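Local coordinates for protein chymotrypsin (Cellulomonas bogoriensis, PDB 2EA3) that probably cleaves peptide bonds as a serine endopeptidase of the chymotrypsin family, this chain being the protease domain of a longer precursor, at residues 7-12 against 25-30; 36-41 against 45-50; 55-60 against 170-175; 112-117 against 121-126. All blocks are in the same frame, centred on the assembly; numbering follows the deposited sequence.

Contact 1: residues 7-12 against 25-30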
loop_
_atom_site.group_PDB
_atom_site.type_symbol
_atom_site.label_atom_id
_atom_site.label_comp_id
_atom_site.label_asym_id
_atom_site.label_seq_id
_atom_site.Cartn_x
_atom_site.Cartn_y
_atom_site.Cartn_z
ATOM N N ASN A 7 -8.639 0.003 -2.010
ATOM C CA ASN A 7 -9.429 -0.019 -3.255
ATOM C C ASN A 7 -8.548 -0.089 -4.506
ATOM O O ASN A 7 -7.425 0.412 -4.519
ATOM C CB ASN A 7 -10.363 1.188 -3.334
ATOM C CG ASN A 7 -11.612 1.015 -2.484
ATOM O OD1 ASN A 7 -12.469 1.913 -2.423
ATOM N ND2 ASN A 7 -11.727 -0.130 -1.825
ATOM N N ALA A 8 -9.080 -0.686 -5.557
ATOM C CA ALA A 8 -8.369 -0.751 -6.835
ATOM C C ALA A 8 -8.267 0.640 -7.447
ATOM O O ALA A 8 -9.149 1.484 -7.250
ATOM C CB ALA A 8 -9.127 -1.677 -7.786
ATOM N N TYR A 9 -7.203 0.887 -8.200
ATOM C CA TYR A 9 -7.201 2.005 -9.139
ATOM C C TYR A 9 -6.639 1.439 -10.424
ATOM O O TYR A 9 -6.127 0.325 -10.437
ATOM C CB TYR A 9 -6.388 3.199 -8.620
ATOM C CG TYR A 9 -4.908 2.927 -8.411
ATOM C CD1 TYR A 9 -3.968 3.351 -9.363
ATOM C CD2 TYR A 9 -4.446 2.268 -7.265
ATOM C CE1 TYR A 9 -2.597 3.119 -9.172
ATOM C CE2 TYR A 9 -3.085 2.021 -7.083
ATOM C CZ TYR A 9 -2.168 2.462 -8.038
ATOM O OH TYR A 9 -0.813 2.234 -7.862
ATOM N N THR A 10 -6.754 2.170 -11.521
ATOM C CA THR A 10 -6.252 1.611 -12.762
ATOM C C THR A 10 -5.132 2.464 -13.326
ATOM O O THR A 10 -5.086 3.689 -13.103
ATOM C CB THR A 10 -7.345 1.458 -13.813
ATOM O OG1 THR A 10 -7.942 2.736 -14.023
ATOM C CG2 THR A 10 -8.411 0.428 -13.352
ATOM N N ILE A 11 -4.227 1.805 -14.036
ATOM C CA ILE A 11 -3.154 2.506 -14.760
ATOM C C ILE A 11 -3.164 1.993 -16.191
ATOM O O ILE A 11 -2.962 0.802 -16.410
ATOM C CB ILE A 11 -1.754 2.253 -14.148
ATOM C CG1 ILE A 11 -1.734 2.570 -12.659
ATOM C CG2 ILE A 11 -0.701 3.115 -14.874
ATOM C CD1 ILE A 11 -0.639 1.872 -11.917
ATOM N N GLY A 12 -3.396 2.887 -17.152
ATOM C CA GLY A 12 -3.596 2.473 -18.544
ATOM C C GLY A 12 -4.667 1.393 -18.666
ATOM O O GLY A 12 -4.533 0.456 -19.456
ATOM N N GLY A 25 -2.413 15.852 -0.912
ATOM C CA GLY A 25 -2.130 15.923 -2.354
ATOM C C GLY A 25 -2.381 14.666 -3.163
ATOM O O GLY A 25 -2.300 14.692 -4.385
ATOM N N GLY A 26 -2.709 13.562 -2.502
ATOM C CA GLY A 26 -2.985 12.342 -3.239
ATOM C C GLY A 26 -2.876 11.113 -2.376
ATOM O O GLY A 26 -3.370 11.095 -1.267
ATOM N N PHE A 27 -2.256 10.070 -2.908
ATOM C CA PHE A 27 -2.146 8.801 -2.179
ATOM C C PHE A 27 -0.813 8.127 -2.447
ATOM O O PHE A 27 -0.132 8.405 -3.442
ATOM C CB PHE A 27 -3.344 7.858 -2.450
ATOM C CG PHE A 27 -3.368 7.260 -3.839
ATOM C CD1 PHE A 27 -4.089 7.888 -4.861
ATOM C CD2 PHE A 27 -2.684 6.071 -4.136
ATOM C CE1 PHE A 27 -4.128 7.351 -6.151
ATOM C CE2 PHE A 27 -2.718 5.530 -5.419
ATOM C CZ PHE A 27 -3.454 6.182 -6.432
ATOM N N ILE A 28 -0.414 7.267 -1.523
ATOM C CA ILE A 28 0.803 6.511 -1.678
ATOM C C ILE A 28 0.468 5.056 -1.974
ATOM O O ILE A 28 -0.614 4.562 -1.605
ATOM C CB ILE A 28 1.733 6.655 -0.446
ATOM C CG1 ILE A 28 1.012 6.242 0.843
ATOM C CG2 ILE A 28 2.289 8.088 -0.369
ATOM C CD1 ILE A 28 1.971 6.173 2.050
ATOM N N THR A 29 1.390 4.379 -2.654
ATOM C CA THR A 29 1.133 3.049 -3.218
ATOM C C THR A 29 2.520 2.449 -3.474
ATOM O O THR A 29 3.509 3.056 -3.040
ATOM C CB THR A 29 0.215 3.137 -4.487
ATOM O OG1 THR A 29 -0.178 1.820 -4.936
ATOM C CG2 THR A 29 0.915 3.920 -5.650
ATOM N N ALA A 30 2.603 1.305 -4.169
ATOM C CA ALA A 30 3.895 0.642 -4.385
ATOM C C ALA A 30 4.554 1.224 -5.633
ATOM O O ALA A 30 3.876 1.515 -6.613
ATOM C CB ALA A 30 3.723 -0.888 -4.550
#

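Contact 2: residues 36-41 against 45-50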
loop_
_atom_site.group_PDB
_atom_site.type_symbol
_atom_site.label_atom_id
_atom_site.label_comp_id
_atom_site.label_asym_id
_atom_site.label_seq_id
_atom_site.Cartn_x
_atom_site.Cartn_y
_atom_site.Cartn_z
ATOM N N THR A 36 6.995 7.539 -12.613
ATOM C CA THR A 36 6.678 8.962 -12.608
ATOM C C THR A 36 6.115 9.396 -13.955
ATOM O O THR A 36 6.650 9.014 -15.006
ATOM C CB THR A 36 7.942 9.780 -12.244
ATOM O OG1 THR A 36 8.340 9.450 -10.909
ATOM C CG2 THR A 36 7.684 11.259 -12.334
ATOM N N GLY A 37 5.037 10.183 -13.913
ATOM C CA GLY A 37 4.329 10.630 -15.118
ATOM C C GLY A 37 3.192 9.737 -15.600
ATOM O O GLY A 37 2.371 10.181 -16.391
ATOM N N ALA A 38 3.129 8.480 -15.139
ATOM C CA ALA A 38 2.030 7.588 -15.524
ATOM C C ALA A 38 0.725 8.126 -14.948
ATOM O O ALA A 38 0.710 8.741 -13.887
ATOM C CB ALA A 38 2.287 6.128 -15.060
ATOM N N THR A 39 -0.367 7.928 -15.668
ATOM C CA THR A 39 -1.629 8.471 -15.213
ATOM C C THR A 39 -2.486 7.325 -14.684
ATOM O O THR A 39 -2.395 6.190 -15.160
ATOM C CB THR A 39 -2.360 9.241 -16.330
ATOM O OG1 THR A 39 -2.591 8.359 -17.414
ATOM C CG2 THR A 39 -1.510 10.402 -16.833
ATOM N N THR A 40 -3.298 7.636 -13.686
ATOM C CA THR A 40 -4.239 6.689 -13.107
ATOM C C THR A 40 -5.687 7.095 -13.379
ATOM O O THR A 40 -5.964 8.249 -13.706
ATOM C CB THR A 40 -4.052 6.609 -11.577
ATOM O OG1 THR A 40 -4.300 7.890 -11.002
ATOM C CG2 THR A 40 -2.608 6.184 -11.226
ATOM N N ALA A 41 -6.604 6.138 -13.229
ATOM C CA ALA A 41 -8.032 6.449 -13.178
ATOM C C ALA A 41 -8.614 5.806 -11.917
ATOM O O ALA A 41 -8.012 4.883 -11.357
ATOM C CB ALA A 41 -8.752 5.940 -14.432
ATOM N N GLY A 45 -5.342 10.729 -11.554
ATOM C CA GLY A 45 -4.130 11.176 -10.888
ATOM C C GLY A 45 -2.925 10.927 -11.769
ATOM O O GLY A 45 -3.057 10.395 -12.883
ATOM N N THR A 46 -1.757 11.335 -11.269
ATOM C CA THR A 46 -0.491 11.149 -11.963
ATOM C C THR A 46 0.577 10.738 -10.966
ATOM O O THR A 46 0.728 11.391 -9.935
ATOM C CB THR A 46 -0.065 12.493 -12.583
ATOM O OG1 THR A 46 -1.147 12.995 -13.382
ATOM C CG2 THR A 46 1.180 12.354 -13.422
ATOM N N PHE A 47 1.336 9.692 -11.284
ATOM C CA PHE A 47 2.519 9.333 -10.466
ATOM C C PHE A 47 3.488 10.512 -10.418
ATOM O O PHE A 47 3.880 11.034 -11.472
ATOM C CB PHE A 47 3.228 8.093 -11.007
ATOM C CG PHE A 47 2.576 6.813 -10.600
ATOM C CD1 PHE A 47 1.401 6.394 -11.218
ATOM C CD2 PHE A 47 3.130 6.020 -9.602
ATOM C CE1 PHE A 47 0.767 5.211 -10.834
ATOM C CE2 PHE A 47 2.518 4.819 -9.226
ATOM C CZ PHE A 47 1.326 4.420 -9.848
ATOM N N ALA A 48 3.824 10.944 -9.208
ATOM C CA ALA A 48 4.706 12.104 -9.000
ATOM C C ALA A 48 5.937 11.737 -8.169
ATOM O O ALA A 48 6.511 12.571 -7.478
ATOM C CB ALA A 48 3.946 13.236 -8.358
ATOM N N GLY A 49 6.381 10.507 -8.306
ATOM C CA GLY A 49 7.565 10.036 -7.607
ATOM C C GLY A 49 7.377 8.546 -7.452
ATOM O O GLY A 49 6.285 8.085 -7.033
ATOM N N SER A 50 8.402 7.790 -7.837
ATOM C CA SER A 50 8.348 6.325 -7.774
ATOM C C SER A 50 9.749 5.787 -7.598
ATOM O O SER A 50 10.672 6.180 -8.335
ATOM C CB SER A 50 7.731 5.728 -9.047
ATOM O OG SER A 50 7.618 4.314 -8.950
#

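Contact 3: residues 55-60 against 170-175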
loop_
_atom_site.group_PDB
_atom_site.type_symbol
_atom_site.label_atom_id
_atom_site.label_comp_id
_atom_site.label_asym_id
_atom_site.label_seq_id
_atom_site.Cartn_x
_atom_site.Cartn_y
_atom_site.Cartn_z
ATOM N N ASN A 55 13.798 0.338 -3.285
ATOM C CA ASN A 55 12.623 0.570 -2.445
ATOM C C ASN A 55 11.427 0.032 -3.212
ATOM O O ASN A 55 11.580 -0.518 -4.311
ATOM C CB ASN A 55 12.403 2.079 -2.237
ATOM C CG ASN A 55 13.649 2.807 -1.733
ATOM O OD1 ASN A 55 14.124 3.759 -2.367
ATOM N ND2 ASN A 55 14.173 2.372 -0.612
ATOM N N ASP A 56 10.224 0.209 -2.671
ATOM C CA ASP A 56 9.030 -0.064 -3.474
ATOM C C ASP A 56 7.916 0.902 -3.061
ATOM O O ASP A 56 6.955 0.534 -2.390
ATOM C CB ASP A 56 8.609 -1.544 -3.403
ATOM C CG ASP A 56 7.564 -1.914 -4.474
ATOM O OD1 ASP A 56 7.101 -3.084 -4.473
ATOM O OD2 ASP A 56 7.202 -1.026 -5.293
ATOM N N TYR A 57 8.069 2.155 -3.461
ATOM C CA TYR A 57 7.082 3.168 -3.108
ATOM C C TYR A 57 6.834 4.162 -4.209
ATOM O O TYR A 57 7.692 4.378 -5.060
ATOM C CB TYR A 57 7.408 3.910 -1.799
ATOM C CG TYR A 57 8.714 4.692 -1.736
ATOM C CD1 TYR A 57 9.775 4.243 -0.954
ATOM C CD2 TYR A 57 8.886 5.885 -2.459
ATOM C CE1 TYR A 57 11.001 4.973 -0.889
ATOM C CE2 TYR A 57 10.091 6.625 -2.379
ATOM C CZ TYR A 57 11.128 6.171 -1.597
ATOM O OH TYR A 57 12.307 6.907 -1.542
ATOM N N ALA A 58 5.663 4.782 -4.141
ATOM C CA ALA A 58 5.279 5.815 -5.092
ATOM C C ALA A 58 4.242 6.717 -4.485
ATOM O O ALA A 58 3.543 6.340 -3.551
ATOM C CB ALA A 58 4.771 5.195 -6.393
ATOM N N PHE A 59 4.145 7.916 -5.040
ATOM C CA PHE A 59 3.152 8.886 -4.638
ATOM C C PHE A 59 2.386 9.247 -5.894
ATOM O O PHE A 59 2.997 9.556 -6.927
ATOM C CB PHE A 59 3.852 10.136 -4.071
ATOM C CG PHE A 59 2.956 11.344 -3.955
ATOM C CD1 PHE A 59 1.779 11.304 -3.208
ATOM C CD2 PHE A 59 3.313 12.536 -4.588
ATOM C CE1 PHE A 59 0.959 12.430 -3.104
ATOM C CE2 PHE A 59 2.470 13.666 -4.489
ATOM C CZ PHE A 59 1.313 13.606 -3.736
ATOM N N VAL A 60 1.057 9.225 -5.802
ATOM C CA VAL A 60 0.204 9.603 -6.930
ATOM C C VAL A 60 -0.522 10.886 -6.543
ATOM O O VAL A 60 -1.245 10.920 -5.547
ATOM C CB VAL A 60 -0.792 8.456 -7.304
ATOM C CG1 VAL A 60 -1.787 8.904 -8.427
ATOM C CG2 VAL A 60 -0.038 7.194 -7.707
ATOM N N ASN A 170 6.831 5.125 6.734
ATOM C CA ASN A 170 7.601 6.277 7.190
ATOM C C ASN A 170 8.648 6.802 6.205
ATOM O O ASN A 170 8.712 8.012 5.998
ATOM C CB ASN A 170 8.170 6.068 8.614
ATOM C CG ASN A 170 7.082 6.126 9.674
ATOM O OD1 ASN A 170 5.980 6.613 9.416
ATOM N ND2 ASN A 170 7.388 5.634 10.880
ATOM N N PRO A 171 9.449 5.906 5.579
ATOM C CA PRO A 171 10.365 6.379 4.541
ATOM C C PRO A 171 9.682 7.041 3.343
ATOM O O PRO A 171 10.284 7.911 2.712
ATOM C CB PRO A 171 11.094 5.100 4.095
ATOM C CG PRO A 171 11.009 4.195 5.299
ATOM C CD PRO A 171 9.635 4.464 5.839
ATOM N N ILE A 172 8.439 6.661 3.043
ATOM C CA ILE A 172 7.714 7.286 1.923
ATOM C C ILE A 172 7.311 8.717 2.287
ATOM O O ILE A 172 7.489 9.641 1.500
ATOM C CB ILE A 172 6.434 6.506 1.535
ATOM C CG1 ILE A 172 6.718 4.995 1.445
ATOM C CG2 ILE A 172 5.856 7.058 0.200
ATOM C CD1 ILE A 172 5.459 4.113 1.250
ATOM N N LEU A 173 6.740 8.887 3.472
ATOM C CA LEU A 173 6.378 10.207 3.956
ATOM C C LEU A 173 7.625 11.107 4.004
ATOM O O LEU A 173 7.570 12.250 3.571
ATOM C CB LEU A 173 5.705 10.098 5.328
ATOM C CG LEU A 173 4.456 9.192 5.342
ATOM C CD1 LEU A 173 3.975 8.976 6.780
ATOM C CD2 LEU A 173 3.337 9.758 4.436
ATOM N N GLN A 174 8.739 10.568 4.490
ATOM C CA GLN A 174 9.999 11.306 4.549
ATOM C C GLN A 174 10.518 11.666 3.155
ATOM O O GLN A 174 10.950 12.797 2.917
ATOM C CB GLN A 174 11.052 10.490 5.300
ATOM C CG GLN A 174 12.410 11.198 5.442
ATOM C CD GLN A 174 12.422 12.274 6.517
ATOM O OE1 GLN A 174 11.473 13.059 6.655
ATOM N NE2 GLN A 174 13.513 12.319 7.285
ATOM N N ALA A 175 10.453 10.708 2.231
ATOM C CA ALA A 175 10.989 10.919 0.877
ATOM C C ALA A 175 10.329 12.111 0.207
ATOM O O ALA A 175 11.004 12.917 -0.419
ATOM C CB ALA A 175 10.815 9.659 0.018
#

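Contact 4: residues 112-117 against 121-126. With SO4 (sulfate ion), chain D.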
loop_
_atom_site.group_PDB
_atom_site.type_symbol
_atom_site.label_atom_id
_atom_site.label_comp_id
_atom_site.label_asym_id
_atom_site.label_seq_id
_atom_site.Cartn_x
_atom_site.Cartn_y
_atom_site.Cartn_z
ATOM N N ASN A 112 13.183 -4.897 7.978
ATOM C CA ASN A 112 14.371 -4.744 7.119
ATOM C C ASN A 112 14.773 -6.030 6.376
ATOM O O ASN A 112 15.953 -6.386 6.334
ATOM C CB ASN A 112 15.555 -4.178 7.921
ATOM C CG ASN A 112 16.500 -3.327 7.061
ATOM O OD1 ASN A 112 16.127 -2.827 6.003
ATOM N ND2 ASN A 112 17.734 -3.158 7.530
ATOM N N SER A 113 13.785 -6.722 5.805
ATOM C CA SER A 113 14.011 -7.897 4.966
ATOM C C SER A 113 14.319 -7.466 3.539
ATOM O O SER A 113 13.916 -6.388 3.106
ATOM C CB SER A 113 12.752 -8.768 4.921
ATOM O OG SER A 113 12.595 -9.475 6.121
ATOM N N SER A 114 15.005 -8.335 2.810
ATOM C CA SER A 114 15.279 -8.123 1.390
ATOM C C SER A 114 14.583 -9.214 0.586
ATOM O O SER A 114 14.432 -10.360 1.054
ATOM C CB SER A 114 16.786 -8.157 1.118
ATOM O OG SER A 114 17.428 -6.987 1.608
ATOM N N VAL A 115 14.118 -8.857 -0.605
ATOM C CA VAL A 115 13.629 -9.845 -1.552
ATOM C C VAL A 115 14.216 -9.519 -2.911
ATOM O O VAL A 115 14.556 -8.373 -3.174
ATOM C CB VAL A 115 12.076 -9.873 -1.667
ATOM C CG1 VAL A 115 11.450 -10.144 -0.336
ATOM C CG2 VAL A 115 11.529 -8.585 -2.224
ATOM N N THR A 116 14.302 -10.524 -3.777
ATOM C CA THR A 116 14.765 -10.311 -5.124
ATOM C C THR A 116 13.632 -10.650 -6.078
ATOM O O THR A 116 13.264 -11.816 -6.223
ATOM C CB THR A 116 16.057 -11.113 -5.454
ATOM O OG1 THR A 116 17.093 -10.741 -4.529
ATOM C CG2 THR A 116 16.519 -10.812 -6.899
ATOM N N TYR A 117 13.056 -9.603 -6.669
ATOM C CA TYR A 117 12.039 -9.708 -7.721
ATOM C C TYR A 117 12.756 -9.881 -9.053
ATOM O O TYR A 117 13.963 -9.654 -9.125
ATOM C CB TYR A 117 11.199 -8.421 -7.790
ATOM C CG TYR A 117 10.351 -8.142 -6.563
ATOM C CD1 TYR A 117 10.607 -7.040 -5.741
ATOM C CD2 TYR A 117 9.275 -8.964 -6.242
ATOM C CE1 TYR A 117 9.794 -6.773 -4.600
ATOM C CE2 TYR A 117 8.476 -8.712 -5.114
ATOM C CZ TYR A 117 8.745 -7.626 -4.298
ATOM O OH TYR A 117 7.948 -7.406 -3.186
ATOM N N THR A 121 16.476 -6.314 -6.539
ATOM C CA THR A 121 16.362 -6.481 -5.101
ATOM C C THR A 121 15.711 -5.262 -4.486
ATOM O O THR A 121 16.001 -4.119 -4.866
ATOM C CB THR A 121 17.746 -6.715 -4.495
ATOM O OG1 THR A 121 18.366 -7.823 -5.182
ATOM C CG2 THR A 121 17.661 -7.011 -2.989
ATOM N N VAL A 122 14.799 -5.532 -3.558
ATOM C CA VAL A 122 14.191 -4.485 -2.753
ATOM C C VAL A 122 14.568 -4.776 -1.309
ATOM O O VAL A 122 14.479 -5.922 -0.859
ATOM C CB VAL A 122 12.645 -4.436 -2.927
ATOM C CG1 VAL A 122 12.030 -3.363 -2.028
ATOM C CG2 VAL A 122 12.285 -4.131 -4.381
ATOM N N ARG A 123 14.996 -3.741 -0.591
ATOM C CA ARG A 123 15.446 -3.905 0.791
ATOM C C ARG A 123 14.558 -3.103 1.730
ATOM O O ARG A 123 13.713 -2.322 1.292
ATOM C CB ARG A 123 16.906 -3.446 0.940
ATOM C CG ARG A 123 17.870 -4.204 0.050
ATOM C CD ARG A 123 19.273 -3.570 0.048
ATOM N NE ARG A 123 20.119 -4.293 -0.901
ATOM C CZ ARG A 123 20.283 -3.938 -2.176
ATOM N NH1 ARG A 123 19.685 -2.847 -2.655
ATOM N NH2 ARG A 123 21.060 -4.669 -2.971
ATOM N N GLY A 124 14.736 -3.320 3.023
ATOM C CA GLY A 124 14.054 -2.507 4.020
ATOM C C GLY A 124 12.602 -2.856 4.237
ATOM O O GLY A 124 11.846 -2.020 4.757
ATOM N N LEU A 125 12.220 -4.084 3.864
ATOM C CA LEU A 125 10.811 -4.499 3.851
ATOM C C LEU A 125 10.336 -5.149 5.139
ATOM O O LEU A 125 11.112 -5.813 5.845
ATOM C CB LEU A 125 10.566 -5.478 2.699
ATOM C CG LEU A 125 10.814 -4.897 1.301
ATOM C CD1 LEU A 125 10.609 -5.961 0.258
ATOM C CD2 LEU A 125 9.888 -3.701 1.043
ATOM N N ILE A 126 9.054 -4.961 5.427
ATOM C CA ILE A 126 8.380 -5.648 6.525
ATOM C C ILE A 126 7.955 -7.033 6.026
ATOM O O ILE A 126 7.205 -7.146 5.058
ATOM C CB ILE A 126 7.114 -4.886 6.984
ATOM C CG1 ILE A 126 7.470 -3.467 7.433
ATOM C CG2 ILE A 126 6.409 -5.657 8.102
ATOM C CD1 ILE A 126 6.267 -2.559 7.561
HETATM S S SO4 D . 22.510 -2.700 -6.153
HETATM O O1 SO4 D . 21.886 -1.765 -5.220
HETATM O O2 SO4 D . 22.312 -4.069 -5.679
HETATM O O3 SO4 D . 21.901 -2.557 -7.476
HETATM O O4 SO4 D . 23.940 -2.404 -6.236
HETATM O O HOH W 1 17.128 -5.110 3.770
HETATM O O HOH W 2 11.275 -2.851 7.679
HETATM O O HOH W 3 20.157 -6.758 0.344
#

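Contact 1: residues 7-12 against 25-30
Within the first of the two six-stranded antiparallel barrels of the chymotrypsin fold, Tyr-9 of strand 8-11 reaches across the interior to Phe-27 and Thr-29 of strand 26-29. The backbones stay far apart, with the CA atoms of Tyr-9 and Thr-29 10.3 Å from each other, and side chains alone close the gap. Phe-27 comes in edge first: its CZ stands over the centre of one face of the Tyr-9 ring, 3.9 Å above the plane, and the two planes meet at 65° in a T-shaped pair. Each ring has CG set between the backbone N and the carbonyl carbon (chi1 63° for Tyr-9, 71° for Phe-27), which sends both into the barrel. Past the stack, the phenol of Tyr-9 donates from OH to Thr-29 OG1 at 3.0 Å, an acceptor lying near the plane of the tyrosine ring. Thr-29 OG1 is also hydrogen-bonded to Ser-18 O, so the hydroxyl of Tyr-9 joins a short polar chain beside the aromatic pair. A phenylalanine in place of Tyr-9 would probably keep the stack but leave Thr-29 OG1 without its donor and the ring freer to shift. Strand 14-23 lies between these two strands in the sheet, and this cross-barrel aromatic pair is part of the core of the N-terminal barrel of the chymotrypsin fold.

Contact 2: residues 36-41 against 45-50
Gly-45 opens the returning strand of the hairpin 39-41/45-51 opposite Thr-40, as an antiparallel hydrogen-bonded pair. Its O accepts from Thr-40 N at 2.9 Å, the donor standing well above the carbonyl plane, while the reverse bond from Gly-45 N to Thr-40 O is weak at 3.3 Å. A CB on Gly-45 would clash with Thr-40 OG1, which itself is hydrogen-bonded to Pro-43 O in the turn. Thr-46 follows opposite Thr-39 in a non-hydrogen-bonded pair, and its CA gives a C-H...O contact to Ala-38 O at 3.3 Å. Phe-47 makes the most of the join. Its N donates to Ala-38 O at 2.8 Å, nearly along the C=O axis, and its O takes the amide of Gly-37 at 2.8 Å in an almost straight bond (173°). With CG beside its own backbone N (chi1 -81°), the ring turns to the face of the sheet that carries Thr-40, toward strand 8-11: Ala-38 O lies in its plane at the edge, and CE1 meets Thr-40 CG2 at 3.5 Å, the two side chains crossing at about a right angle. Tyr-9 and Ile-11 of strand 8-11 pack on the same phenylalanine. Farther on, Thr-36 OG1 lies 3.4 Å from Gly-49 N, at too poor an angle for a hydrogen bond, and Ser-50 turns its OG to Gly-34 O. Ala-38 O thus receives an N-H, a C-H from Thr-46 and the ring edge of Phe-47, which implies a pairing held by backbone bonds along the strands and by one buried aromatic ring on the barrel side.

Contact 3: residues 55-60 against 170-175
The Tyr-57 ring is met obliquely by two side chains of helix 169-176, Ile-172 at its CG end and Ala-175 at its phenol end. This is the C-terminal helix of the chymotrypsin fold lying against strand 57-62 of the first barrel, the local axes 9.0 Å apart and inclined at 52°. Tyr-57 carries nearly all of the contact. Its CG sits between the backbone N and the carbonyl carbon (chi1 61°), which turns the ring toward the helix, slantwise to its axis, so that it spans two residues three apart. Ile-172 and Tyr-57 slide past each other in opposite directions: CG1 of Ile-172 touches Tyr-57 CB at 3.5 Å, and CG2 comes within 4.2 Å of Tyr-57 CG. Gln-167, just before the helix, is touched by both side chains. An alanine at Tyr-57 is likely to open a gap over Ile-172 and strip Ala-175 of its partner on the strand. The preceding residue, Asp-56, points away from the helix; it is hydrogen-bonded to His-32 N and Ser-152 OG and is probably the acid of a Ser-His-Asp catalytic triad with His-32 and Ser-137. The helix thus covers the residue that directly follows this aspartate. At the far end of the ring, the methyl CB of Ala-175 lies 3.5 Å from Tyr-57 OH.

Contact 4: residues 112-117 against 121-126
Val-115 and Leu-125 cross at about a right angle on one face of the hairpin 113-117/120-123 and its continuation, CG2 of Val-115 resting 3.7 Å from Leu-125 CD1. Phe-165 of strand 161-168 packs on both. The Tyr-117 ring turns one face to Val-115, whose CG2 stands over it toward the rim, and CG2 of Val-122 comes in the ring plane at the edge, 3.6 Å from CD1 of Tyr-117. The phenol is hydrogen-bonded to Ser-152 OG, and Val-122 also touches Asp-56, probably the triad acid. The opposite face is polar, with Thr-116 OG1 and Thr-121 OG1 sharing a hydrogen bond of 3.2 Å. Paired backbone bonds join Val-115 to Val-122 and Ser-113 to Leu-125; between them the register shifts by one at a G1 beta bulge, where Gly-124 and Leu-125 both face Ser-113; just beyond, Asn-112 and Ser-113 both face Leu-125 in a second one. Asn-112 and Gly-124 have positive phi. Arg-123, extended from CG to NE, runs outward past Ser-114, with Ser-114 OG 3.2 Å from Arg-123 CG. A water links Arg-123 NE to Ser-114 OG, while Arg-123 NH2 donates at 3.0 Å (154°) to O2 of a sulfate ion, probably from the crystallisation liquor, the oxygen lying in the guanidinium plane.

In the fold
Contacts 1, 2 and 3 all reach the first barrel, where strands 26-29, 57-62, 45-51 and 39-41 lie side by side. Contact 1 is wholly buried and works through side chains across the interior; contact 2, partly exposed, closes a hairpin through backbone bonds and sends Phe-47 into the same core. Contact 3 brings the C-terminal helix onto the outside of that barrel by apolar contact alone. Contact 4 is a surface hairpin leading into the second barrel, rich in backbone bonds and waters; its centre is about 22 Å from that of contact 1, yet Val-122 touches Asn-55 of contact 3 beside the probable triad aspartate.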